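PDB 3CX3: lipoprotein from Streptococcus pneumoniae, which binds zinc and, as a lipoprotein homologous with ABC-transporter components, probably delivers it for uptake. Local coordinates for residues 177-185 with 196-206; 87-95 with 127-138. All blocks are in the same frame, centred on the assembly; numbering follows the deposited sequence.

Contact 1: 177-185 with 196-206. With ZN (zinc ion), chain E.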
loop_
_atom_site.group_PDB
_atom_site.type_symbol
_atom_site.label_atom_id
_atom_site.label_comp_id
_atom_site.label_asym_id
_atom_site.label_seq_id
_atom_site.Cartn_x
_atom_site.Cartn_y
_atom_site.Cartn_z
ATOM N N GLN A 177 21.699 -4.080 13.125
ATOM C CA GLN A 177 21.956 -3.691 11.729
ATOM C C GLN A 177 20.856 -3.743 10.642
ATOM O O GLN A 177 20.601 -4.783 10.026
ATOM C CB GLN A 177 23.334 -4.213 11.226
ATOM C CG GLN A 177 23.801 -5.595 11.730
ATOM C CD GLN A 177 23.593 -6.715 10.708
ATOM O OE1 GLN A 177 24.202 -7.784 10.812
ATOM N NE2 GLN A 177 22.732 -6.471 9.720
ATOM N N LYS A 178 20.180 -2.588 10.512
ATOM C CA LYS A 178 19.715 -1.929 9.243
ATOM C C LYS A 178 18.996 -2.646 8.065
ATOM O O LYS A 178 17.785 -2.515 7.894
ATOM C CB LYS A 178 20.878 -1.111 8.649
ATOM C CG LYS A 178 22.157 -1.938 8.459
ATOM C CD LYS A 178 22.953 -1.541 7.233
ATOM C CE LYS A 178 24.225 -2.386 7.137
ATOM N NZ LYS A 178 23.959 -3.822 6.809
ATOM N N THR A 179 19.772 -3.338 7.231
ATOM C CA THR A 179 19.345 -3.764 5.899
ATOM C C THR A 179 18.344 -4.913 5.898
ATOM O O THR A 179 18.406 -5.796 6.758
ATOM C CB THR A 179 20.548 -4.208 5.044
ATOM O OG1 THR A 179 21.745 -3.619 5.541
ATOM C CG2 THR A 179 20.368 -3.774 3.613
ATOM N N PHE A 180 17.426 -4.886 4.923
ATOM C CA PHE A 180 16.573 -6.046 4.610
ATOM C C PHE A 180 16.291 -6.185 3.115
ATOM O O PHE A 180 16.403 -5.225 2.361
ATOM C CB PHE A 180 15.275 -6.080 5.459
ATOM C CG PHE A 180 14.390 -4.872 5.296
ATOM C CD1 PHE A 180 14.733 -3.641 5.881
ATOM C CD2 PHE A 180 13.206 -4.957 4.577
ATOM C CE1 PHE A 180 13.912 -2.512 5.740
ATOM C CE2 PHE A 180 12.384 -3.833 4.426
ATOM C CZ PHE A 180 12.744 -2.602 5.026
ATOM N N VAL A 181 15.945 -7.398 2.693
ATOM C CA VAL A 181 15.571 -7.660 1.287
ATOM C C VAL A 181 14.200 -8.315 1.094
ATOM O O VAL A 181 13.868 -9.351 1.705
ATOM C CB VAL A 181 16.717 -8.317 0.423
ATOM C CG1 VAL A 181 17.785 -8.925 1.285
ATOM C CG2 VAL A 181 16.179 -9.313 -0.583
ATOM N N THR A 182 13.420 -7.653 0.233
ATOM C CA THR A 182 11.997 -7.916 0.055
ATOM C C THR A 182 11.739 -8.302 -1.379
ATOM O O THR A 182 12.574 -8.047 -2.259
ATOM C CB THR A 182 11.129 -6.666 0.349
ATOM O OG1 THR A 182 11.303 -5.711 -0.703
ATOM C CG2 THR A 182 11.467 -6.037 1.680
ATOM N N GLN A 183 10.565 -8.879 -1.618
ATOM C CA GLN A 183 10.256 -9.467 -2.907
ATOM C C GLN A 183 10.144 -8.464 -4.058
ATOM O O GLN A 183 10.706 -8.705 -5.138
ATOM C CB GLN A 183 9.019 -10.344 -2.821
ATOM C CG GLN A 183 8.849 -11.134 -4.073
ATOM C CD GLN A 183 7.696 -12.090 -4.003
ATOM O OE1 GLN A 183 7.753 -13.117 -3.311
ATOM N NE2 GLN A 183 6.643 -11.774 -4.739
ATOM N N HIS A 184 9.409 -7.368 -3.849
ATOM C CA HIS A 184 9.597 -6.181 -4.698
ATOM C C HIS A 184 9.849 -4.911 -3.903
ATOM O O HIS A 184 9.810 -4.936 -2.684
ATOM C CB HIS A 184 8.499 -6.033 -5.736
ATOM C CG HIS A 184 7.226 -5.429 -5.234
ATOM N ND1 HIS A 184 6.297 -6.140 -4.495
ATOM C CD2 HIS A 184 6.686 -4.203 -5.447
ATOM C CE1 HIS A 184 5.258 -5.362 -4.247
ATOM N NE2 HIS A 184 5.471 -4.180 -4.804
ATOM N N THR A 185 10.142 -3.818 -4.596
ATOM C CA THR A 185 10.509 -2.579 -3.914
ATOM C C THR A 185 9.271 -1.872 -3.334
ATOM O O THR A 185 8.773 -0.902 -3.929
ATOM C CB THR A 185 11.287 -1.585 -4.843
ATOM O OG1 THR A 185 12.344 -2.272 -5.529
ATOM C CG2 THR A 185 11.864 -0.428 -4.043
ATOM N N LEU A 196 16.290 2.259 8.718
ATOM C CA LEU A 196 16.598 1.083 7.935
ATOM C C LEU A 196 16.841 1.469 6.481
ATOM O O LEU A 196 16.450 2.558 6.036
ATOM C CB LEU A 196 15.431 0.100 7.985
ATOM C CG LEU A 196 14.792 -0.216 9.340
ATOM C CD1 LEU A 196 13.484 -0.943 9.107
ATOM C CD2 LEU A 196 15.723 -1.046 10.226
ATOM N N ASN A 197 17.512 0.577 5.755
ATOM C CA ASN A 197 17.565 0.658 4.305
ATOM C C ASN A 197 17.160 -0.687 3.717
ATOM O O ASN A 197 17.510 -1.732 4.255
ATOM C CB ASN A 197 18.935 1.114 3.801
ATOM C CG ASN A 197 19.979 0.046 3.910
ATOM O OD1 ASN A 197 20.401 -0.313 5.008
ATOM N ND2 ASN A 197 20.420 -0.470 2.763
ATOM N N GLN A 198 16.394 -0.644 2.637
ATOM C CA GLN A 198 15.924 -1.869 2.005
ATOM C C GLN A 198 16.507 -2.140 0.638
ATOM O O GLN A 198 17.124 -1.280 0.020
ATOM C CB GLN A 198 14.386 -1.897 1.911
ATOM C CG GLN A 198 13.756 -0.671 1.326
ATOM C CD GLN A 198 13.832 -0.626 -0.171
ATOM O OE1 GLN A 198 13.386 -1.545 -0.865
ATOM N NE2 GLN A 198 14.367 0.471 -0.689
ATOM N N LEU A 199 16.294 -3.366 0.180
ATOM C CA LEU A 199 16.523 -3.733 -1.209
ATOM C C LEU A 199 15.383 -4.636 -1.670
ATOM O O LEU A 199 15.022 -5.634 -0.995
ATOM C CB LEU A 199 17.890 -4.401 -1.403
ATOM C CG LEU A 199 18.294 -4.778 -2.830
ATOM C CD1 LEU A 199 18.618 -3.548 -3.693
ATOM C CD2 LEU A 199 19.485 -5.718 -2.806
ATOM N N GLY A 200 14.789 -4.264 -2.800
ATOM C CA GLY A 200 13.782 -5.116 -3.413
ATOM C C GLY A 200 14.407 -5.982 -4.484
ATOM O O GLY A 200 15.298 -5.523 -5.218
ATOM N N ILE A 201 13.957 -7.231 -4.580
ATOM C CA ILE A 201 14.395 -8.081 -5.685
ATOM C C ILE A 201 13.915 -7.472 -7.020
ATOM O O ILE A 201 14.706 -7.294 -7.971
ATOM C CB ILE A 201 13.991 -9.549 -5.464
ATOM C CG1 ILE A 201 14.852 -10.139 -4.354
ATOM C CG2 ILE A 201 14.212 -10.413 -6.743
ATOM C CD1 ILE A 201 14.195 -11.272 -3.604
ATOM N N ALA A 202 12.635 -7.092 -7.059
ATOM C CA ALA A 202 12.071 -6.357 -8.213
ATOM C C ALA A 202 12.011 -4.840 -7.950
ATOM O O ALA A 202 12.202 -4.403 -6.807
ATOM C CB ALA A 202 10.710 -6.898 -8.566
ATOM N N GLY A 203 11.761 -4.043 -8.993
ATOM C CA GLY A 203 11.607 -2.594 -8.844
ATOM C C GLY A 203 10.297 -2.207 -8.181
ATOM O O GLY A 203 9.674 -3.017 -7.490
ATOM N N ILE A 204 9.834 -0.981 -8.378
ATOM C CA ILE A 204 8.601 -0.606 -7.650
ATOM C C ILE A 204 7.403 -1.519 -7.961
ATOM O O ILE A 204 6.534 -1.704 -7.119
ATOM C CB ILE A 204 8.230 0.922 -7.693
ATOM C CG1 ILE A 204 7.056 1.208 -8.636
ATOM C CG2 ILE A 204 9.469 1.796 -7.925
ATOM C CD1 ILE A 204 7.426 1.872 -9.964
ATOM N N SER A 205 7.360 -2.074 -9.171
ATOM C CA SER A 205 6.334 -3.056 -9.533
ATOM C C SER A 205 6.948 -4.456 -9.681
ATOM O O SER A 205 8.095 -4.583 -10.114
ATOM C CB SER A 205 5.591 -2.609 -10.785
ATOM O OG SER A 205 5.711 -3.543 -11.828
ATOM N N PRO A 206 6.206 -5.505 -9.273
ATOM C CA PRO A 206 6.708 -6.877 -9.256
ATOM C C PRO A 206 7.136 -7.409 -10.615
ATOM O O PRO A 206 7.899 -8.372 -10.680
ATOM C CB PRO A 206 5.499 -7.677 -8.761
ATOM C CG PRO A 206 4.718 -6.704 -7.965
ATOM C CD PRO A 206 4.824 -5.451 -8.758
HETATM ZN ZN ZN E . 4.050 -2.661 -4.875
#
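Strands 180-182 and 198-200 run parallel, their short axes 4.7 Å apart at closest and 25° from parallel. Phe180 pairs with Gln198, Val181 with Leu199 and Thr182 with Gly200. Backbone bonds alternate in direction: Leu199 N donates to Phe180 O, Thr182 N to Leu199 O at 2.9 Å, and Ile201 N to Thr182 O. Gln198 CB lies over one face of the flat Phe180 ring, 3.8 Å from its centroid, while Leu196 CD1 touches CE1; the ring also meets Ala191 of helix 188-193. That helix joins the strands in a beta-alpha-beta unit, with 198-200 at the sheet's margin. Both chains turn a corner, at Gln183 and Ile201, and lead toward the metal site. His184 binds the zinc ion through NE2 at 2.1 Å, beside His44, His120 and Glu259; ND1 is hydrogen-bonded to Glu233 OE2, so both nitrogens fix the ring's rotation. Pro206 CG sits over the ring's centre, and Ile204 O meets its edge at CD2, 3.0 Å away. Thr182's compact hydroxyl makes a local bond, OG1 donating to His184 O, which holds the turn at Gln183. Thr185 points toward the other segment: N donates to Gly203 O at 3.0 Å from above the carbonyl plane, and CB lies against Gly203.

Contact 2: 87-95 with 127-138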
loop_
_atom_site.group_PDB
_atom_site.type_symbol
_atom_site.label_atom_id
_atom_site.label_comp_id
_atom_site.label_asym_id
_atom_site.label_seq_id
_atom_site.Cartn_x
_atom_site.Cartn_y
_atom_site.Cartn_z
ATOM N N VAL A 87 -14.596 11.098 -8.515
ATOM C CA VAL A 87 -13.375 10.327 -8.620
ATOM C C VAL A 87 -12.385 10.997 -7.690
ATOM O O VAL A 87 -12.126 12.198 -7.807
ATOM C CB VAL A 87 -12.822 10.260 -10.082
ATOM C CG1 VAL A 87 -11.767 9.166 -10.224
ATOM C CG2 VAL A 87 -13.931 10.007 -11.074
ATOM N N LEU A 88 -11.849 10.224 -6.750
ATOM C CA LEU A 88 -11.013 10.773 -5.675
ATOM C C LEU A 88 -9.624 10.128 -5.596
ATOM O O LEU A 88 -9.499 8.928 -5.341
ATOM C CB LEU A 88 -11.757 10.688 -4.318
ATOM C CG LEU A 88 -13.104 11.447 -4.301
ATOM C CD1 LEU A 88 -13.852 11.274 -3.006
ATOM C CD2 LEU A 88 -12.914 12.942 -4.582
ATOM N N GLU A 89 -8.586 10.938 -5.820
ATOM C CA GLU A 89 -7.183 10.482 -5.699
ATOM C C GLU A 89 -6.777 10.746 -4.257
ATOM O O GLU A 89 -6.637 11.898 -3.854
ATOM C CB GLU A 89 -6.266 11.189 -6.706
ATOM C CG GLU A 89 -4.877 10.536 -6.881
ATOM C CD GLU A 89 -3.779 11.467 -7.484
ATOM O OE1 GLU A 89 -2.912 10.999 -8.234
ATOM O OE2 GLU A 89 -3.758 12.675 -7.224
ATOM N N ALA A 90 -6.600 9.671 -3.490
ATOM C CA ALA A 90 -6.493 9.742 -2.039
ATOM C C ALA A 90 -5.163 10.263 -1.568
ATOM O O ALA A 90 -5.050 10.740 -0.439
ATOM C CB ALA A 90 -6.805 8.389 -1.407
ATOM N N SER A 91 -4.147 10.190 -2.430
ATOM C CA SER A 91 -2.834 10.714 -2.096
ATOM C C SER A 91 -2.586 12.052 -2.748
ATOM O O SER A 91 -1.446 12.514 -2.797
ATOM C CB SER A 91 -1.729 9.739 -2.514
ATOM O OG SER A 91 -1.670 9.587 -3.929
ATOM N N GLU A 92 -3.640 12.676 -3.263
ATOM C CA GLU A 92 -3.459 13.880 -4.054
ATOM C C GLU A 92 -2.824 14.986 -3.222
ATOM O O GLU A 92 -3.268 15.287 -2.119
ATOM C CB GLU A 92 -4.780 14.329 -4.628
ATOM C CG GLU A 92 -4.654 15.353 -5.739
ATOM C CD GLU A 92 -5.971 16.040 -5.984
ATOM O OE1 GLU A 92 -6.165 16.590 -7.086
ATOM O OE2 GLU A 92 -6.816 16.012 -5.064
ATOM N N GLY A 93 -1.757 15.572 -3.761
ATOM C CA GLY A 93 -0.961 16.550 -3.037
ATOM C C GLY A 93 0.240 15.942 -2.337
ATOM O O GLY A 93 1.279 16.595 -2.232
HETATM N N MSE A 94 0.106 14.710 -1.843
HETATM C CA MSE A 94 1.213 14.027 -1.131
HETATM C C MSE A 94 2.451 13.864 -1.981
HETATM O O MSE A 94 2.389 13.342 -3.086
HETATM C CB MSE A 94 0.793 12.650 -0.639
HETATM C CG MSE A 94 -0.210 12.687 0.486
HETATM SE SE MSE A 94 -0.530 10.880 1.037
HETATM C CE MSE A 94 1.272 10.297 1.471
ATOM N N THR A 95 3.577 14.299 -1.444
ATOM C CA THR A 95 4.810 14.381 -2.208
ATOM C C THR A 95 5.486 13.013 -2.184
ATOM O O THR A 95 5.826 12.516 -1.114
ATOM C CB THR A 95 5.738 15.542 -1.676
ATOM O OG1 THR A 95 6.956 15.025 -1.143
ATOM C CG2 THR A 95 5.039 16.357 -0.588
ATOM N N LYS A 127 2.269 8.369 6.838
ATOM C CA LYS A 127 1.761 8.634 5.504
ATOM C C LYS A 127 0.457 7.914 5.247
ATOM O O LYS A 127 -0.368 8.381 4.452
ATOM C CB LYS A 127 2.797 8.304 4.435
ATOM C CG LYS A 127 4.013 9.248 4.492
ATOM C CD LYS A 127 5.013 8.942 3.404
ATOM C CE LYS A 127 6.253 9.797 3.508
ATOM N NZ LYS A 127 5.985 11.203 3.096
ATOM N N ALA A 128 0.245 6.782 5.902
ATOM C CA ALA A 128 -1.076 6.221 5.868
ATOM C C ALA A 128 -1.959 7.301 6.509
ATOM O O ALA A 128 -2.958 7.717 5.930
ATOM C CB ALA A 128 -1.131 4.917 6.630
ATOM N N GLY A 129 -1.546 7.795 7.674
ATOM C CA GLY A 129 -2.257 8.868 8.370
ATOM C C GLY A 129 -2.685 10.028 7.500
ATOM O O GLY A 129 -3.878 10.338 7.422
ATOM N N GLU A 130 -1.725 10.663 6.827
ATOM C CA GLU A 130 -2.063 11.793 5.954
ATOM C C GLU A 130 -3.060 11.460 4.835
ATOM O O GLU A 130 -3.827 12.337 4.400
ATOM C CB GLU A 130 -0.840 12.562 5.418
ATOM C CG GLU A 130 0.474 11.828 5.283
ATOM C CD GLU A 130 1.674 12.791 5.453
ATOM O OE1 GLU A 130 2.400 12.686 6.483
ATOM O OE2 GLU A 130 1.855 13.672 4.570
ATOM N N GLU A 131 -3.072 10.197 4.411
ATOM C CA GLU A 131 -3.915 9.775 3.304
ATOM C C GLU A 131 -5.334 9.529 3.765
ATOM O O GLU A 131 -6.276 9.737 2.996
ATOM C CB GLU A 131 -3.346 8.530 2.626
ATOM C CG GLU A 131 -3.806 8.406 1.195
ATOM C CD GLU A 131 -3.304 7.165 0.524
ATOM O OE1 GLU A 131 -2.206 6.691 0.879
ATOM O OE2 GLU A 131 -4.005 6.658 -0.374
ATOM N N ALA A 132 -5.470 9.083 5.017
ATOM C CA ALA A 132 -6.754 8.996 5.738
ATOM C C ALA A 132 -7.466 10.340 5.789
ATOM O O ALA A 132 -8.659 10.424 5.500
ATOM C CB ALA A 132 -6.510 8.503 7.145
ATOM N N GLN A 133 -6.713 11.378 6.173
ATOM C CA GLN A 133 -7.175 12.778 6.192
ATOM C C GLN A 133 -7.743 13.245 4.853
ATOM O O GLN A 133 -8.915 13.633 4.766
ATOM C CB GLN A 133 -6.026 13.718 6.591
ATOM C CG GLN A 133 -6.042 14.173 8.017
ATOM C CD GLN A 133 -6.894 15.410 8.211
ATOM O OE1 GLN A 133 -8.115 15.335 8.174
ATOM N NE2 GLN A 133 -6.247 16.565 8.406
ATOM N N ILE A 134 -6.899 13.214 3.820
ATOM C CA ILE A 134 -7.314 13.578 2.464
ATOM C C ILE A 134 -8.634 12.897 2.147
ATOM O O ILE A 134 -9.549 13.521 1.620
ATOM C CB ILE A 134 -6.279 13.182 1.389
ATOM C CG1 ILE A 134 -4.900 13.768 1.726
ATOM C CG2 ILE A 134 -6.765 13.652 0.022
ATOM C CD1 ILE A 134 -3.724 13.274 0.864
ATOM N N ILE A 135 -8.728 11.620 2.492
ATOM C CA ILE A 135 -9.926 10.841 2.218
ATOM C C ILE A 135 -11.124 11.491 2.891
ATOM O O ILE A 135 -12.126 11.805 2.224
ATOM C CB ILE A 135 -9.756 9.349 2.625
ATOM C CG1 ILE A 135 -8.830 8.640 1.624
ATOM C CG2 ILE A 135 -11.111 8.656 2.752
ATOM C CD1 ILE A 135 -8.506 7.184 1.942
ATOM N N ALA A 136 -11.003 11.716 4.203
ATOM C CA ALA A 136 -12.073 12.343 4.969
ATOM C C ALA A 136 -12.438 13.692 4.370
ATOM O O ALA A 136 -13.595 13.932 4.101
ATOM C CB ALA A 136 -11.684 12.471 6.444
ATOM N N ASP A 137 -11.443 14.548 4.125
ATOM C CA ASP A 137 -11.678 15.855 3.491
ATOM C C ASP A 137 -12.526 15.763 2.224
ATOM O O ASP A 137 -13.606 16.381 2.124
ATOM C CB ASP A 137 -10.353 16.553 3.175
ATOM C CG ASP A 137 -9.619 17.019 4.431
ATOM O OD1 ASP A 137 -8.589 17.712 4.303
ATOM O OD2 ASP A 137 -10.075 16.703 5.550
ATOM N N LYS A 138 -12.045 14.980 1.264
ATOM C CA LYS A 138 -12.731 14.837 -0.019
ATOM C C LYS A 138 -14.091 14.203 0.185
ATOM O O LYS A 138 -15.079 14.655 -0.387
ATOM C CB LYS A 138 -11.896 14.012 -1.011
ATOM C CG LYS A 138 -10.594 14.668 -1.444
ATOM C CD LYS A 138 -9.769 13.688 -2.285
ATOM C CE LYS A 138 -8.944 14.361 -3.372
ATOM N NZ LYS A 138 -8.062 15.479 -2.892
HETATM O O HOH W 1 4.175 11.638 0.957
#
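Met94, a selenomethionine in the crystal, lies along one face of helix 125-142, the one lined by Lys127, Glu130, Glu131 and Ile134. Its CB points toward the helix. CG touches Ile134 CD1 at 3.6 Å, SE rests 4.0 Å from Glu131 CB, and the terminal CE, swung round by the bend at the last torsion (chi3 57°), reaches Lys127 CB at 3.9 Å and also approaches Glu130 CG. A long unbranched apolar chain suits this place, because it can follow the helix surface over two turns. Next along the helix, Ile134 CD1 also comes up to Ala90 O, and Ile135 CG1 packs on Ala90 CB; the small methyl of Ala90 lets the turn approach the helix closely. Two overlapping turns, type I over Glu89-Glu92 and type II over Ser91-Met94, bring the chain round, and Gly93 takes the positive phi that the second turn demands.

At the far end Lys138 grows past Leu88, its CB 3.9 Å from Leu88 CD2, before bending at its third and fourth torsions. NZ then donates to Glu92 OE2 at 2.6 Å, a salt bridge met nearly along the carboxylate C-O axis, with the two side chains crossing at about a right angle. At the other end one water joins Thr95 O to Lys127 NZ. Glu131 OE2 is hydrogen-bonded by His65 ND1 and also lies 3.5 Å from Ala90 CB, while CG rests against Ala90 O.

Strand 87-89 runs at 155° to the helix, nearly antiparallel, and is the outermost strand of its four-stranded parallel sheet, bonded along its backbone to strand 61-64; helix 18-28 flanks the contact, meeting Glu131 and Ile135 as well as Ala128 and Ala132, and helix 147-173 lies against Ala132 and Ala136.

Overall arrangement
The two contacts lie on opposite sides of the chain's centre, about 25 Å apart between centres and about 13 Å between nearest atoms, and share no element. Each involves the edge strand of a different four-stranded parallel sheet, both with order 2-1-3-4, one in each half of the molecule. Contact 1 is strand against strand, knit by backbone bonds, and it supplies a zinc ligand. Contact 2 is strand and turns against a helix, held by side chains, with a salt bridge and a water toward its outer ends. Both are partly buried; fully exposed residues take part only in contact 2, whereas contact 1 carries the larger share of buried ones.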